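Local coordinates for putative gdp-fucose protein o-fucosyltransferase 1 (PDB 3ZY2) that is a putative protein O-fucosyltransferase of the GT-B fold that holds guanosine-5'-diphosphate in its pocket, at residues A[196-199]-A[200-204]; A[317-320]-A[321-324]. All blocks are in the same frame, centred on the assembly; numbering follows the deposited sequence.

Interaction 1: A[196-199]-A[200-204]; sequences RITE and QAKKF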
loop_
_atom_site.group_PDB
_atom_site.type_symbol
_atom_site.label_atom_id
_atom_site.label_comp_id
_atom_site.label_asym_id
_atom_site.label_seq_id
_atom_site.Cartn_x
_atom_site.Cartn_y
_atom_site.Cartn_z
ATOM N N ARG A 196 19.051 24.576 -20.390
ATOM C CA ARG A 196 19.404 23.761 -21.563
ATOM C C ARG A 196 18.151 23.371 -22.356
ATOM O O ARG A 196 18.130 23.473 -23.591
ATOM C CB ARG A 196 20.175 22.529 -21.110
ATOM C CG ARG A 196 20.643 21.613 -22.245
ATOM C CD ARG A 196 21.201 20.314 -21.660
ATOM N NE ARG A 196 20.250 19.689 -20.735
ATOM C CZ ARG A 196 19.304 18.821 -21.085
ATOM N NH1 ARG A 196 19.169 18.420 -22.346
ATOM N NH2 ARG A 196 18.479 18.354 -20.169
ATOM N N ILE A 197 17.130 22.878 -21.658
ATOM C CA ILE A 197 15.892 22.466 -22.321
ATOM C C ILE A 197 15.140 23.653 -22.892
ATOM O O ILE A 197 14.599 23.600 -24.014
ATOM C CB ILE A 197 15.007 21.661 -21.343
ATOM C CG1 ILE A 197 15.659 20.299 -21.132
ATOM C CG2 ILE A 197 13.599 21.522 -21.902
ATOM C CD1 ILE A 197 15.083 19.478 -19.992
ATOM N N THR A 198 15.091 24.737 -22.129
ATOM C CA THR A 198 14.416 25.937 -22.586
ATOM C C THR A 198 15.031 26.423 -23.902
ATOM O O THR A 198 14.318 26.716 -24.867
ATOM C CB THR A 198 14.458 27.003 -21.484
ATOM O OG1 THR A 198 13.760 26.479 -20.331
ATOM C CG2 THR A 198 13.810 28.305 -21.931
ATOM N N GLU A 199 16.352 26.474 -23.952
ATOM C CA GLU A 199 17.035 26.932 -25.142
ATOM C C GLU A 199 16.800 26.001 -26.318
ATOM O O GLU A 199 16.640 26.454 -27.462
ATOM C CB GLU A 199 18.531 27.106 -24.836
ATOM C CG GLU A 199 18.839 28.349 -23.975
ATOM C CD GLU A 199 18.084 29.603 -24.431
ATOM O OE1 GLU A 199 18.243 30.012 -25.602
ATOM O OE2 GLU A 199 17.317 30.174 -23.619
ATOM N N GLN A 200 16.778 24.696 -26.064
ATOM C CA GLN A 200 16.513 23.734 -27.140
ATOM C C GLN A 200 15.107 23.973 -27.712
ATOM O O GLN A 200 14.897 23.935 -28.937
ATOM C CB GLN A 200 16.625 22.293 -26.639
ATOM C CG GLN A 200 18.076 21.803 -26.523
ATOM C CD GLN A 200 18.219 20.510 -25.759
ATOM O OE1 GLN A 200 17.237 19.882 -25.349
ATOM N NE2 GLN A 200 19.471 20.114 -25.534
ATOM N N ALA A 201 14.158 24.253 -26.825
ATOM C CA ALA A 201 12.773 24.528 -27.246
ATOM C C ALA A 201 12.679 25.809 -28.057
ATOM O O ALA A 201 12.039 25.825 -29.120
ATOM C CB ALA A 201 11.855 24.603 -26.027
ATOM N N LYS A 202 13.323 26.869 -27.563
ATOM C CA LYS A 202 13.324 28.150 -28.255
ATOM C C LYS A 202 13.927 27.999 -29.645
ATOM O O LYS A 202 13.387 28.533 -30.625
ATOM C CB LYS A 202 14.081 29.197 -27.448
ATOM C CG LYS A 202 13.372 29.636 -26.197
ATOM C CD LYS A 202 14.246 30.561 -25.353
ATOM C CE LYS A 202 13.454 31.153 -24.177
ATOM N NZ LYS A 202 14.236 32.135 -23.361
ATOM N N LYS A 203 15.028 27.256 -29.755
ATOM C CA LYS A 203 15.682 27.081 -31.049
ATOM C C LYS A 203 14.814 26.319 -32.027
ATOM O O LYS A 203 14.738 26.678 -33.196
ATOM C CB LYS A 203 17.040 26.386 -30.918
ATOM C CG LYS A 203 18.152 27.296 -30.472
ATOM C CD LYS A 203 19.483 26.564 -30.648
ATOM C CE LYS A 203 20.667 27.353 -30.080
ATOM N NZ LYS A 203 20.564 27.522 -28.615
ATOM N N PHE A 204 14.146 25.266 -31.553
ATOM C CA PHE A 204 13.301 24.481 -32.449
ATOM C C PHE A 204 12.140 25.338 -32.953
ATOM O O PHE A 204 11.783 25.285 -34.128
ATOM C CB PHE A 204 12.762 23.225 -31.749
ATOM C CG PHE A 204 11.977 22.327 -32.678
ATOM C CD1 PHE A 204 10.589 22.512 -32.855
ATOM C CD2 PHE A 204 12.613 21.313 -33.398
ATOM C CE1 PHE A 204 9.878 21.696 -33.744
ATOM C CE2 PHE A 204 11.897 20.491 -34.254
ATOM C CZ PHE A 204 10.531 20.684 -34.434
HETATM O O HOH W 1 18.542 29.384 -27.945
#

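Interaction 2: A[317-320]-A[321-324]; sequences TSLA and IMGR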
loop_
_atom_site.group_PDB
_atom_site.type_symbol
_atom_site.label_atom_id
_atom_site.label_comp_id
_atom_site.label_asym_id
_atom_site.label_seq_id
_atom_site.Cartn_x
_atom_site.Cartn_y
_atom_site.Cartn_z
ATOM N N THR A 317 12.037 18.233 -24.051
ATOM C CA THR A 317 12.022 19.367 -24.966
ATOM C C THR A 317 10.642 19.445 -25.618
ATOM O O THR A 317 10.110 20.546 -25.782
ATOM C CB THR A 317 13.149 19.316 -26.002
ATOM O OG1 THR A 317 14.411 19.271 -25.304
ATOM C CG2 THR A 317 13.120 20.553 -26.891
ATOM N N SER A 318 10.015 18.301 -25.887
ATOM C CA SER A 318 8.627 18.322 -26.406
ATOM C C SER A 318 7.683 18.973 -25.411
ATOM O O SER A 318 6.856 19.791 -25.800
ATOM C CB SER A 318 8.110 16.933 -26.785
ATOM O OG SER A 318 8.740 16.483 -27.979
ATOM N N LEU A 319 7.768 18.590 -24.138
ATOM C CA LEU A 319 6.929 19.238 -23.125
ATOM C C LEU A 319 7.150 20.758 -23.097
ATOM O O LEU A 319 6.190 21.555 -22.994
ATOM C CB LEU A 319 7.231 18.644 -21.731
ATOM C CG LEU A 319 6.699 17.211 -21.533
ATOM C CD1 LEU A 319 7.355 16.627 -20.307
ATOM C CD2 LEU A 319 5.176 17.188 -21.366
ATOM N N ALA A 320 8.420 21.166 -23.143
ATOM C CA ALA A 320 8.757 22.579 -23.096
ATOM C C ALA A 320 8.174 23.325 -24.301
ATOM O O ALA A 320 7.608 24.413 -24.144
ATOM C CB ALA A 320 10.276 22.749 -23.021
ATOM N N ILE A 321 8.306 22.739 -25.491
ATOM C CA ILE A 321 7.749 23.354 -26.713
ATOM C C ILE A 321 6.242 23.507 -26.592
ATOM O O ILE A 321 5.691 24.537 -26.920
ATOM C CB ILE A 321 8.131 22.554 -27.978
ATOM C CG1 ILE A 321 9.644 22.680 -28.243
ATOM C CG2 ILE A 321 7.336 23.038 -29.222
ATOM C CD1 ILE A 321 10.165 21.651 -29.195
ATOM N N MET A 322 5.567 22.465 -26.111
ATOM C CA MET A 322 4.112 22.538 -25.974
ATOM C C MET A 322 3.722 23.597 -24.956
ATOM O O MET A 322 2.676 24.237 -25.109
ATOM C CB MET A 322 3.537 21.155 -25.616
ATOM C CG MET A 322 3.740 20.106 -26.736
ATOM S SD MET A 322 2.838 18.545 -26.509
ATOM C CE MET A 322 3.993 17.810 -25.359
ATOM N N GLY A 323 4.534 23.790 -23.913
ATOM C CA GLY A 323 4.230 24.831 -22.908
ATOM C C GLY A 323 4.349 26.229 -23.500
ATOM O O GLY A 323 3.694 27.178 -23.007
ATOM N N ARG A 324 5.147 26.364 -24.567
ATOM C CA ARG A 324 5.387 27.664 -25.233
ATOM C C ARG A 324 4.451 27.955 -26.397
ATOM O O ARG A 324 4.473 29.071 -26.944
ATOM C CB ARG A 324 6.832 27.731 -25.742
ATOM C CG ARG A 324 7.827 27.726 -24.585
ATOM C CD ARG A 324 9.287 27.725 -25.069
ATOM N NE ARG A 324 9.669 29.054 -25.503
ATOM C CZ ARG A 324 10.169 30.010 -24.713
ATOM N NH1 ARG A 324 10.385 29.805 -23.414
ATOM N NH2 ARG A 324 10.452 31.196 -25.236
#

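Interaction 1: A[196-199]-A[200-204]
Glu199 bends at its second torsion (chi2 -44°), while Lys202 stays extended to NZ. This brings the carboxylate across the lysine one turn on. Both belong to the alpha helix 195-208, which leads into the five-stranded parallel sheet of the GT-B fold. Glu199 OE2 lies 3.5 Å from Lys202 CD, so it meets the aliphatic part of the chain first. The salt bridge from Glu199 OE2 to Lys202 NZ is long, at 3.7 Å. Thr198 packs on the outer end of the same lysine. Its chi1 of -61° sets CG2 opposite the backbone N, and Thr198 CG2 touches Lys202 CE at 3.6 Å, the two side chains running alongside each other. The same torsion turns Thr198 OG1 back to the carbonyl of Ser194.

The Arg196 and Gln200 side chains run in step in the same direction. Their guanidinium and amide planes stand 77° apart, and Arg196 NH1 is 3.6 Å from Gln200 NE2. The polar ends find partners elsewhere. Arg196 NH2 hydrogen-bonds to Phe61 O, and the guanidinium makes a cation-pi contact with Phe61; Gln200 OE1 has a weak hydrogen bond to Thr317 OG1.

Four backbone bonds of the i to i+4 kind hold the turns beneath. Lys202 N donates to Thr198 O at 2.9 Å, and the bonds on Arg196 O, Ile197 O and Glu199 O complete the set. On the exposed face, a water lies between Lys203 NZ and Glu199 OE1. Its approach to Glu199 OE1 is too short to be trusted, but Lys203 NZ hydrogen-bonds to the water oxygen at 2.8 Å.

Interaction 2: A[317-320]-A[321-324]
Met322 folds back over the carbonyl of Ser318, one turn earlier in the alpha helix 315-324. This helix packs against the five-stranded parallel sheet of the GT-B fold, near the bound guanosine-5'-diphosphate. Met322 CB starts 3.6 Å from Ser318 O. Met322 CG comes closer to the same oxygen, Ser318 O, at 3.3 Å. The chain then turns at SD (chi3 -80°), which swings the methyl back along the helix. Met322 CE ends 3.5 Å from Ser318 O, and it also makes a looser apolar contact with Leu319 CD2. Met322 CB, CG and CE thus all lie close to Ser318 O, which also accepts the backbone hydrogen bond from Met322 N.

Ile321 treats Thr317 in a similar way. Ile321 CG1 lies 3.3 Å from Thr317 O, and Ile321 CD1 reaches Thr317 CG2 at 3.9 Å. Thr317 O also accepts the backbone hydrogen bond from Ile321 N, 2.9 Å away.

The Ser318 side chain is buried against Phe284 and Ala286 of strand 282-287. Ser318 OG is hydrogen-bonded to Asp313 OD1 and Gln310 OE1; Asp313 itself lines the nucleotide pocket. Leu319 turns to helix 335-346, where it meets Phe336, Ile339 and Val340.

The last bond of the contact is poorer. Arg324 N reaches Ala320 O at 3.2 Å with an N-H...O angle of 129°, a weak bond, and Arg324 CG packs against that oxygen. Arg324 N also donates to Ile321 O, at 3.0 Å.

From the N terminus, interaction 1 comes first, within helix 195-208, and interaction 2 follows within helix 315-324. Each is local, so neither closes a long loop. They stand in series and neither nest nor cross. Between them the chain builds strands 213-218, 282-287 and 307-308 of the five-stranded parallel sheet. The two helices then pack on each other, the centres of the contacts about 9 Å apart. Ile197 CG2 packs on Ala320 CB at 3.7 Å, and Ala201 CB on Ile321 CG1 at the same distance. Helix 315-324 thus lies against helix 195-208, strand 282-287 and helix 335-346, and ties these parts together.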